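Local coordinates for NIF3-related protein (PDB 2GX8), which is of unexplained function but binds zinc at a two-metal site of the Nif3 family and carries a further domain thought to be regulatory, at residues K162-F167 / K242-A247. Residues are numbered along the deposited sequence; the frame is centred on the assembly and turned at random.
Sequences KKVVVF and KAMVTA
Val-164 and Val-166 meet Met-244 with no flat side chain among them: the touching groups are all aliphatic carbon and sulfur. Within the helix, and apart from this contact, the planar carbonyl of Lys-242 accepts two hydrogen bonds on opposite faces of its plane, from Thr-246 N at 3.0 Å and from Thr-246 OG1, 2.7 Å from Lys-242 O and tilted 32° from the carbonyl plane. The ring of Phe-167 instead meets Phe-196 of a second subunit. Met-244 runs out from helix 237-247 with CG anti to the backbone N (chi1 -174°), stays extended to SD and turns at chi3 (77°), which carries CE to Val-166 CG2. Val-166 and Met-244 meet end-on, Val-166 CG2 lying 3.7 Å from Met-244 SD and 3.9 Å from Met-244 CE. Val-164 slants across the thioether, its CG1 4.0 Å from Met-244 SD. Leu-180 and Val-176 of helix 170-182 close in beside Met-244 and Val-166 respectively. Two helices thus pack on one face of an antiparallel sheet, an order of strands and helices consistent with a ferredoxin-like domain. With no hydrogen bond or charge pair joining the segments, the contact between helix and strand 150-168 rests here on apolar packing, consistent with dispersion and burial of apolar surface, and the unbranched thioether meets two branched valines.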
ATOM      1  N   LYS C 162     -13.715  -1.666 -33.398  1.00 54.30           N
ATOM      2  CA  LYS C 162     -13.203  -2.845 -34.075  1.00 53.78           C
ATOM      3  C   LYS C 162     -13.624  -2.845 -35.514  1.00 53.35           C
ATOM      4  O   LYS C 162     -14.706  -2.376 -35.838  1.00 54.25           O
ATOM      5  CB  LYS C 162     -13.786  -4.111 -33.451  1.00 53.29           C
ATOM      6  CG  LYS C 162     -13.589  -4.224 -31.950  1.00 54.50           C
ATOM      7  CD  LYS C 162     -12.123  -4.024 -31.652  1.00 53.65           C
ATOM      8  CE  LYS C 162     -11.870  -3.822 -30.208  1.00 50.13           C
ATOM      9  NZ  LYS C 162     -11.961  -5.117 -29.548  1.00 54.14           N
ATOM     10  N   LYS C 163     -12.759  -3.360 -36.375  1.00 52.76           N
ATOM     11  CA  LYS C 163     -13.102  -3.542 -37.760  1.00 52.47           C
ATOM     12  C   LYS C 163     -13.410  -5.041 -37.946  1.00 53.30           C
ATOM     13  O   LYS C 163     -12.587  -5.916 -37.663  1.00 50.42           O
ATOM     14  CB  LYS C 163     -11.951  -3.139 -38.661  1.00 53.19           C
ATOM     15  CG  LYS C 163     -12.368  -2.805 -40.102  1.00 51.46           C
ATOM     16  CD  LYS C 163     -13.227  -1.560 -40.118  1.00 51.91           C
ATOM     17  CE  LYS C 163     -13.565  -1.166 -41.553  1.00 58.13           C
ATOM     18  NZ  LYS C 163     -14.604  -0.126 -41.709  1.00 58.97           N
ATOM     19  N   VAL C 164     -14.626  -5.348 -38.369  1.00 53.83           N
ATOM     20  CA  VAL C 164     -14.935  -6.730 -38.668  1.00 52.97           C
ATOM     21  C   VAL C 164     -14.781  -6.904 -40.165  1.00 53.49           C
ATOM     22  O   VAL C 164     -15.389  -6.167 -40.943  1.00 53.20           O
ATOM     23  CB  VAL C 164     -16.367  -7.096 -38.310  1.00 53.06           C
ATOM     24  CG1 VAL C 164     -16.645  -8.573 -38.669  1.00 49.61           C
ATOM     25  CG2 VAL C 164     -16.615  -6.859 -36.862  1.00 53.44           C
ATOM     26  N   VAL C 165     -13.966  -7.874 -40.567  1.00 54.61           N
ATOM     27  CA  VAL C 165     -13.801  -8.193 -41.980  1.00 54.79           C
ATOM     28  C   VAL C 165     -14.349  -9.610 -42.127  1.00 55.06           C
ATOM     29  O   VAL C 165     -13.916 -10.508 -41.417  1.00 56.92           O
ATOM     30  CB  VAL C 165     -12.325  -8.142 -42.387  1.00 54.81           C
ATOM     31  CG1 VAL C 165     -12.139  -8.589 -43.845  1.00 50.85           C
ATOM     32  CG2 VAL C 165     -11.772  -6.738 -42.171  1.00 54.66           C
ATOM     33  N   VAL C 166     -15.321  -9.814 -43.007  1.00 54.53           N
ATOM     34  CA  VAL C 166     -15.885 -11.153 -43.215  1.00 53.72           C
ATOM     35  C   VAL C 166     -15.776 -11.517 -44.720  1.00 54.34           C
ATOM     36  O   VAL C 166     -15.803 -10.641 -45.598  1.00 54.89           O
ATOM     37  CB  VAL C 166     -17.316 -11.250 -42.621  1.00 55.16           C
ATOM     38  CG1 VAL C 166     -18.309 -10.361 -43.406  1.00 54.29           C
ATOM     39  CG2 VAL C 166     -17.828 -12.726 -42.540  1.00 52.61           C
ATOM     40  N   PHE C 167     -15.598 -12.798 -45.018  1.00 55.41           N
ATOM     41  CA  PHE C 167     -15.445 -13.274 -46.416  1.00 55.01           C
ATOM     42  C   PHE C 167     -16.670 -14.084 -46.774  1.00 55.66           C
ATOM     43  O   PHE C 167     -16.991 -15.043 -46.079  1.00 56.09           O
ATOM     44  CB  PHE C 167     -14.150 -14.087 -46.529  1.00 54.88           C
ATOM     45  CG  PHE C 167     -12.940 -13.312 -46.084  1.00 52.44           C
ATOM     46  CD1 PHE C 167     -12.563 -13.293 -44.749  1.00 53.56           C
ATOM     47  CD2 PHE C 167     -12.232 -12.543 -46.981  1.00 50.94           C
ATOM     48  CE1 PHE C 167     -11.453 -12.541 -44.318  1.00 52.64           C
ATOM     49  CE2 PHE C 167     -11.144 -11.806 -46.560  1.00 51.62           C
ATOM     50  CZ  PHE C 167     -10.767 -11.793 -45.233  1.00 52.34           C
ATOM     51  N   LYS C 242     -22.977 -12.829 -34.234  1.00 57.70           N
ATOM     52  CA  LYS C 242     -24.027 -13.837 -34.273  1.00 57.59           C
ATOM     53  C   LYS C 242     -24.950 -13.672 -35.485  1.00 57.69           C
ATOM     54  O   LYS C 242     -25.288 -14.657 -36.149  1.00 58.40           O
ATOM     55  CB  LYS C 242     -24.831 -13.841 -32.964  1.00 58.05           C
ATOM     56  CG  LYS C 242     -25.993 -14.838 -32.953  1.00 57.40           C
ATOM     57  CD  LYS C 242     -26.719 -14.882 -31.633  1.00 58.30           C
ATOM     58  CE  LYS C 242     -25.916 -15.596 -30.575  1.00 59.38           C
ATOM     59  NZ  LYS C 242     -26.760 -15.885 -29.388  1.00 60.98           N
ATOM     60  N   ALA C 243     -25.345 -12.432 -35.768  1.00 57.34           N
ATOM     61  CA  ALA C 243     -26.212 -12.112 -36.908  1.00 57.30           C
ATOM     62  C   ALA C 243     -25.497 -12.393 -38.224  1.00 57.25           C
ATOM     63  O   ALA C 243     -26.081 -12.906 -39.189  1.00 57.15           O
ATOM     64  CB  ALA C 243     -26.634 -10.659 -36.851  1.00 57.16           C
ATOM     65  N   MET C 244     -24.219 -12.045 -38.247  1.00 57.89           N
ATOM     66  CA  MET C 244     -23.365 -12.258 -39.394  1.00 57.60           C
ATOM     67  C   MET C 244     -23.283 -13.759 -39.727  1.00 58.32           C
ATOM     68  O   MET C 244     -23.539 -14.166 -40.877  1.00 57.95           O
ATOM     69  CB  MET C 244     -21.988 -11.738 -39.045  1.00 58.15           C
ATOM     70  CG  MET C 244     -20.998 -11.733 -40.161  1.00 57.42           C
ATOM     71  SD  MET C 244     -19.352 -11.447 -39.472  1.00 57.77           S
ATOM     72  CE  MET C 244     -18.954 -13.054 -38.801  1.00 52.84           C
ATOM     73  N   VAL C 245     -22.955 -14.571 -38.712  1.00 58.12           N
ATOM     74  CA  VAL C 245     -22.844 -16.029 -38.846  1.00 56.91           C
ATOM     75  C   VAL C 245     -24.161 -16.676 -39.285  1.00 56.59           C
ATOM     76  O   VAL C 245     -24.171 -17.585 -40.119  1.00 56.34           O
ATOM     77  CB  VAL C 245     -22.315 -16.675 -37.543  1.00 56.64           C
ATOM     78  CG1 VAL C 245     -22.582 -18.195 -37.515  1.00 57.89           C
ATOM     79  CG2 VAL C 245     -20.849 -16.397 -37.391  1.00 54.69           C
ATOM     80  N   THR C 246     -25.269 -16.200 -38.733  1.00 56.69           N
ATOM     81  CA  THR C 246     -26.573 -16.743 -39.097  1.00 56.74           C
ATOM     82  C   THR C 246     -26.865 -16.542 -40.592  1.00 56.03           C
ATOM     83  O   THR C 246     -27.260 -17.516 -41.303  1.00 55.38           O
ATOM     84  CB  THR C 246     -27.705 -16.127 -38.245  1.00 57.33           C
ATOM     85  OG1 THR C 246     -27.352 -16.190 -36.857  1.00 59.62           O
ATOM     86  CG2 THR C 246     -29.008 -16.882 -38.466  1.00 56.59           C
ATOM     87  N   ALA C 247     -26.619 -15.293 -41.066  1.00 56.09           N
ATOM     88  CA  ALA C 247     -26.895 -14.926 -42.461  1.00 56.10           C
ATOM     89  C   ALA C 247     -25.946 -15.597 -43.423  1.00 56.78           C
ATOM     90  O   ALA C 247     -26.292 -15.874 -44.581  1.00 56.63           O
ATOM     91  CB  ALA C 247     -26.816 -13.423 -42.629  1.00 56.20           C
TER